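Local atomic coordinates of glucose-binding protein (Thermus thermophilus HB27, PDB entry 2B3F), a protein that binds galactose and glucose as a periplasmic binding protein and probably hands the sugar to a binding-protein-dependent transport system. Residues K200-W205 with N372-A377; K195-K200 with A379-A384. One frame throughout, in Å; residues are numbered along the deposited sequence.

Contact 1. Residues K200-W205 with N372-A377; sequences KAVRAW and NPQAAA
The indole of W205 lies against the first turn of helix 373-387, and the methyl of A376 meets it squarely in a CH-pi contact: A376 CB stands 3.5 Å from the centroid of the W205 six-membered ring, 13° off the ring normal. The backbone of A377 lies over the same face, its N 3.9 Å from W205 NE1. With CG anti to the carbonyl carbon (chi1 -64°), the indole is carried toward the partner helix and offers it a face. Alanine suits position 376 because its single methyl fits between the helix backbone and the ring. Cut back to an alanine, W205 is likely to leave a gap over the A376 methyl, A377 without its ring, and W173 and F367 without their aromatic partner.

Most of the remaining contacts are aliphatic. W205 CB packs on P373 CB at 3.7 Å. V202 spreads its two methyls: CG2 reaches A377 CB at 3.7 Å, while CG1 turns to P373 CB at 4.1 Å, the side chains of V202 and P373 crossing at about a right angle. The amide of Q374 lies beside both V202 methyls, but its NE2 is bonded to N378.

No hydrogen bond joins the two segments; the start of helix 373-387 is held by its own cap. N372 OD1 accepts two weak bonds, from Q374 N at 3.0 Å and from A375 N at 3.4 Å, and P373, with no N-H to satisfy, fits the first helical position.

The short axes approach to 8.4 Å and cross at 117°. Helix 354-370 packs on W205 through V363, M364 and F367, F367 also touching A376, while W173 of helix 166-190 meets the indole.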
loop_
_atom_site.group_PDB
_atom_site.type_symbol
_atom_site.label_atom_id
_atom_site.label_comp_id
_atom_site.label_asym_id
_atom_site.label_seq_id
_atom_site.Cartn_x
_atom_site.Cartn_y
_atom_site.Cartn_z
ATOM N N LYS A 200 -11.934 -10.876 -19.896
ATOM C CA LYS A 200 -10.926 -9.833 -19.701
ATOM C C LYS A 200 -10.232 -9.995 -18.342
ATOM O O LYS A 200 -9.021 -9.841 -18.248
ATOM C CB LYS A 200 -11.552 -8.429 -19.805
ATOM C CG LYS A 200 -11.957 -8.053 -21.249
ATOM C CD LYS A 200 -12.555 -6.641 -21.388
ATOM C CE LYS A 200 -13.928 -6.507 -20.740
ATOM N NZ LYS A 200 -14.460 -5.103 -20.838
ATOM N N ALA A 201 -11.018 -10.309 -17.307
ATOM C CA ALA A 201 -10.490 -10.434 -15.948
ATOM C C ALA A 201 -9.843 -11.807 -15.703
ATOM O O ALA A 201 -8.900 -11.904 -14.935
ATOM C CB ALA A 201 -11.584 -10.176 -14.933
ATOM N N VAL A 202 -10.343 -12.863 -16.358
ATOM C CA VAL A 202 -9.659 -14.159 -16.325
ATOM C C VAL A 202 -8.241 -14.038 -16.889
ATOM O O VAL A 202 -7.308 -14.662 -16.383
ATOM C CB VAL A 202 -10.457 -15.249 -17.106
ATOM C CG1 VAL A 202 -9.662 -16.562 -17.183
ATOM C CG2 VAL A 202 -11.809 -15.480 -16.485
ATOM N N ARG A 203 -8.066 -13.225 -17.931
ATOM C CA ARG A 203 -6.748 -13.005 -18.519
ATOM C C ARG A 203 -5.685 -12.452 -17.532
ATOM O O ARG A 203 -4.485 -12.721 -17.674
ATOM C CB ARG A 203 -6.865 -12.069 -19.735
ATOM C CG ARG A 203 -5.585 -12.006 -20.528
ATOM C CD ARG A 203 -5.668 -11.195 -21.817
ATOM N NE ARG A 203 -4.313 -10.721 -22.106
ATOM C CZ ARG A 203 -3.921 -9.445 -22.149
ATOM N NH1 ARG A 203 -4.780 -8.431 -21.998
ATOM N NH2 ARG A 203 -2.637 -9.180 -22.377
ATOM N N ALA A 204 -6.122 -11.673 -16.537
ATOM C CA ALA A 204 -5.206 -11.171 -15.531
ATOM C C ALA A 204 -4.469 -12.333 -14.879
ATOM O O ALA A 204 -3.273 -12.262 -14.636
ATOM C CB ALA A 204 -5.971 -10.349 -14.491
ATOM N N TRP A 205 -5.194 -13.409 -14.601
ATOM C CA TRP A 205 -4.599 -14.574 -13.962
ATOM C C TRP A 205 -3.675 -15.355 -14.900
ATOM O O TRP A 205 -2.674 -15.910 -14.449
ATOM C CB TRP A 205 -5.684 -15.492 -13.404
ATOM C CG TRP A 205 -6.505 -14.882 -12.300
ATOM C CD1 TRP A 205 -7.745 -14.318 -12.405
ATOM C CD2 TRP A 205 -6.164 -14.832 -10.912
ATOM N NE1 TRP A 205 -8.182 -13.894 -11.179
ATOM C CE2 TRP A 205 -7.237 -14.197 -10.239
ATOM C CE3 TRP A 205 -5.062 -15.249 -10.176
ATOM C CZ2 TRP A 205 -7.227 -13.968 -8.869
ATOM C CZ3 TRP A 205 -5.044 -15.015 -8.812
ATOM C CH2 TRP A 205 -6.127 -14.379 -8.169
ATOM N N ASN A 372 -4.653 -22.501 -12.171
ATOM C CA ASN A 372 -5.776 -22.497 -13.091
ATOM C C ASN A 372 -6.440 -21.115 -13.073
ATOM O O ASN A 372 -7.125 -20.794 -12.107
ATOM C CB ASN A 372 -6.781 -23.556 -12.643
ATOM C CG ASN A 372 -7.937 -23.705 -13.586
ATOM O OD1 ASN A 372 -8.203 -22.844 -14.432
ATOM N ND2 ASN A 372 -8.641 -24.821 -13.458
ATOM N N PRO A 373 -6.244 -20.314 -14.130
ATOM C CA PRO A 373 -6.860 -18.987 -14.153
ATOM C C PRO A 373 -8.380 -18.975 -13.972
ATOM O O PRO A 373 -8.908 -18.086 -13.291
ATOM C CB PRO A 373 -6.473 -18.438 -15.526
ATOM C CG PRO A 373 -5.273 -19.190 -15.922
ATOM C CD PRO A 373 -5.437 -20.550 -15.342
ATOM N N GLN A 374 -9.088 -19.958 -14.527
ATOM C CA GLN A 374 -10.541 -19.941 -14.452
ATOM C C GLN A 374 -11.014 -20.205 -13.034
ATOM O O GLN A 374 -11.983 -19.589 -12.566
ATOM C CB GLN A 374 -11.170 -20.956 -15.415
ATOM C CG GLN A 374 -12.678 -20.819 -15.509
ATOM C CD GLN A 374 -13.100 -19.540 -16.187
ATOM O OE1 GLN A 374 -12.585 -19.198 -17.256
ATOM N NE2 GLN A 374 -14.038 -18.812 -15.570
ATOM N N ALA A 375 -10.337 -21.125 -12.355
ATOM C CA ALA A 375 -10.654 -21.466 -10.984
ATOM C C ALA A 375 -10.485 -20.244 -10.060
ATOM O O ALA A 375 -11.332 -20.000 -9.214
ATOM C CB ALA A 375 -9.772 -22.592 -10.520
ATOM N N ALA A 376 -9.385 -19.506 -10.251
ATOM C CA ALA A 376 -9.066 -18.302 -9.445
ATOM C C ALA A 376 -10.128 -17.252 -9.701
ATOM O O ALA A 376 -10.646 -16.630 -8.767
ATOM C CB ALA A 376 -7.713 -17.754 -9.812
ATOM N N ALA A 377 -10.442 -17.051 -10.977
ATOM C CA ALA A 377 -11.471 -16.085 -11.359
ATOM C C ALA A 377 -12.830 -16.425 -10.736
ATOM O O ALA A 377 -13.540 -15.553 -10.168
ATOM C CB ALA A 377 -11.579 -15.998 -12.868
#

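Contact 2. Residues K195-K200 with A379-A384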
loop_
_atom_site.group_PDB
_atom_site.type_symbol
_atom_site.label_atom_id
_atom_site.label_comp_id
_atom_site.label_asym_id
_atom_site.label_seq_id
_atom_site.Cartn_x
_atom_site.Cartn_y
_atom_site.Cartn_z
ATOM N N LYS A 195 -17.412 -8.458 -13.966
ATOM C CA LYS A 195 -17.282 -9.669 -13.177
ATOM C C LYS A 195 -15.853 -10.214 -13.281
ATOM O O LYS A 195 -15.186 -10.057 -14.311
ATOM C CB LYS A 195 -18.289 -10.730 -13.636
ATOM C CG LYS A 195 -19.747 -10.375 -13.325
ATOM C CD LYS A 195 -20.700 -11.576 -13.465
ATOM C CE LYS A 195 -20.519 -12.604 -12.317
ATOM N NZ LYS A 195 -21.553 -13.713 -12.185
ATOM N N PHE A 196 -15.406 -10.851 -12.196
ATOM C CA PHE A 196 -14.101 -11.509 -12.157
ATOM C C PHE A 196 -14.024 -12.673 -13.142
ATOM O O PHE A 196 -12.953 -13.045 -13.575
ATOM C CB PHE A 196 -13.787 -12.000 -10.738
ATOM C CG PHE A 196 -13.515 -10.880 -9.766
ATOM C CD1 PHE A 196 -12.233 -10.394 -9.605
ATOM C CD2 PHE A 196 -14.548 -10.294 -9.053
ATOM C CE1 PHE A 196 -11.982 -9.351 -8.715
ATOM C CE2 PHE A 196 -14.299 -9.240 -8.183
ATOM C CZ PHE A 196 -13.023 -8.781 -8.024
ATOM N N THR A 197 -15.180 -13.224 -13.483
ATOM C CA THR A 197 -15.294 -14.314 -14.443
ATOM C C THR A 197 -15.385 -13.838 -15.898
ATOM O O THR A 197 -15.427 -14.661 -16.807
ATOM C CB THR A 197 -16.527 -15.167 -14.138
ATOM O OG1 THR A 197 -17.668 -14.312 -14.008
ATOM C CG2 THR A 197 -16.338 -15.948 -12.860
ATOM N N ASP A 198 -15.415 -12.531 -16.125
ATOM C CA ASP A 198 -15.322 -12.006 -17.489
ATOM C C ASP A 198 -13.987 -12.415 -18.099
ATOM O O ASP A 198 -12.945 -12.339 -17.433
ATOM C CB ASP A 198 -15.423 -10.483 -17.517
ATOM C CG ASP A 198 -15.573 -9.942 -18.933
ATOM O OD1 ASP A 198 -14.560 -9.774 -19.645
ATOM O OD2 ASP A 198 -16.727 -9.696 -19.317
ATOM N N PRO A 199 -13.998 -12.852 -19.381
ATOM C CA PRO A 199 -12.731 -13.184 -20.051
ATOM C C PRO A 199 -11.606 -12.168 -19.880
ATOM O O PRO A 199 -10.447 -12.558 -19.740
ATOM C CB PRO A 199 -13.161 -13.352 -21.520
ATOM C CG PRO A 199 -14.527 -13.920 -21.396
ATOM C CD PRO A 199 -15.156 -13.143 -20.249
ATOM N N LYS A 200 -11.934 -10.876 -19.896
ATOM C CA LYS A 200 -10.926 -9.833 -19.701
ATOM C C LYS A 200 -10.232 -9.995 -18.342
ATOM O O LYS A 200 -9.021 -9.841 -18.248
ATOM C CB LYS A 200 -11.552 -8.429 -19.805
ATOM C CG LYS A 200 -11.957 -8.053 -21.249
ATOM C CD LYS A 200 -12.555 -6.641 -21.388
ATOM C CE LYS A 200 -13.928 -6.507 -20.740
ATOM N NZ LYS A 200 -14.460 -5.103 -20.838
ATOM N N ALA A 379 -13.350 -18.236 -8.120
ATOM C CA ALA A 379 -13.227 -18.065 -6.668
ATOM C C ALA A 379 -13.403 -16.602 -6.248
ATOM O O ALA A 379 -14.122 -16.308 -5.310
ATOM C CB ALA A 379 -11.907 -18.593 -6.166
ATOM N N ALA A 380 -12.759 -15.686 -6.964
ATOM C CA ALA A 380 -12.878 -14.261 -6.635
ATOM C C ALA A 380 -14.312 -13.821 -6.826
ATOM O O ALA A 380 -14.828 -13.032 -6.033
ATOM C CB ALA A 380 -11.945 -13.435 -7.500
ATOM N N GLN A 381 -14.968 -14.328 -7.874
ATOM C CA GLN A 381 -16.385 -13.987 -8.087
ATOM C C GLN A 381 -17.296 -14.519 -6.961
ATOM O O GLN A 381 -18.213 -13.839 -6.522
ATOM C CB GLN A 381 -16.895 -14.482 -9.443
ATOM C CG GLN A 381 -18.271 -13.905 -9.828
ATOM C CD GLN A 381 -18.238 -12.387 -9.927
ATOM O OE1 GLN A 381 -17.384 -11.830 -10.620
ATOM N NE2 GLN A 381 -19.144 -11.719 -9.226
ATOM N N ALA A 382 -17.022 -15.725 -6.485
ATOM C CA ALA A 382 -17.831 -16.295 -5.414
ATOM C C ALA A 382 -17.720 -15.420 -4.145
ATOM O O ALA A 382 -18.717 -15.128 -3.473
ATOM C CB ALA A 382 -17.399 -17.735 -5.142
ATOM N N ILE A 383 -16.510 -15.000 -3.808
ATOM C CA ILE A 383 -16.322 -14.122 -2.651
ATOM C C ILE A 383 -17.060 -12.800 -2.869
ATOM O O ILE A 383 -17.744 -12.315 -1.971
ATOM C CB ILE A 383 -14.842 -13.846 -2.396
ATOM C CG1 ILE A 383 -14.086 -15.153 -2.152
ATOM C CG2 ILE A 383 -14.655 -12.858 -1.224
ATOM C CD1 ILE A 383 -14.635 -15.994 -1.091
ATOM N N ALA A 384 -16.923 -12.225 -4.066
ATOM C CA ALA A 384 -17.592 -10.961 -4.379
ATOM C C ALA A 384 -19.101 -11.103 -4.166
ATOM O O ALA A 384 -19.751 -10.252 -3.542
ATOM C CB ALA A 384 -17.275 -10.539 -5.816
#
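F196 and Q381 join the turn that leads into helix 199-212 to the middle of helix 373-387, in a largely buried contact that combines one hydrogen bond with aromatic packing. The bond runs from F196 N to Q381 OE1 at 2.7 Å; it is bent at the hydrogen (142°), yet the donor lies nearly in line with the C=O, the C=O...N angle being 174°. Q381 reaches it with CG anti to its backbone N (chi1 -168°) and a bend at chi2 that folds the amide back to the turn. Its NE2 is held by D385, one turn further along the same helix, so both ends of the amide are fixed and its flip is settled. Glutamine suits the place by supplying an acceptor and a donor at once.

The turn itself is a type I beta turn, K195 to D198, closed by D198 N to K195 O at 3.1 Å. D198 then serves as N-cap of the helix, its OD1 accepting from K200 N at 2.9 Å.

Around the bond, the F196 ring takes A380 CB over one face, 4.1 Å from the ring centroid, whereas Q381 OE1 lies at the ring edge in its plane. The small A384 adds its methyl near F196 CE2, and W190 meets the ring edge-to-face; phenylalanine fills this buried place among them. The side chains of K195 and Q381 cross at about a right angle, K195 CE resting 3.3 Å from Q381 CD: lysine suits this exposed position, its methylenes covering the amide. T197 brings its CG2 methyl to Q381 CB at 3.8 Å.

Both contacts hold helix 373-387 to the region where helix 199-212 begins, contact 1 at the first turn of helix 373-387 and contact 2 further along it. Their centres are 8 Å apart and they meet directly: A377 CB lies 3.3 Å from F196 O. Contact 2 is the more buried, with four of its six touching residues enclosed against three in contact 1. Each sets an aromatic ring against an alanine methyl, but contact 1 is helix on helix, mostly apolar and without a hydrogen bond between its segments, whereas contact 2 is turn on helix and spends a glutamine on a backbone N-H of the turn. Both lie away from the galactose pocket.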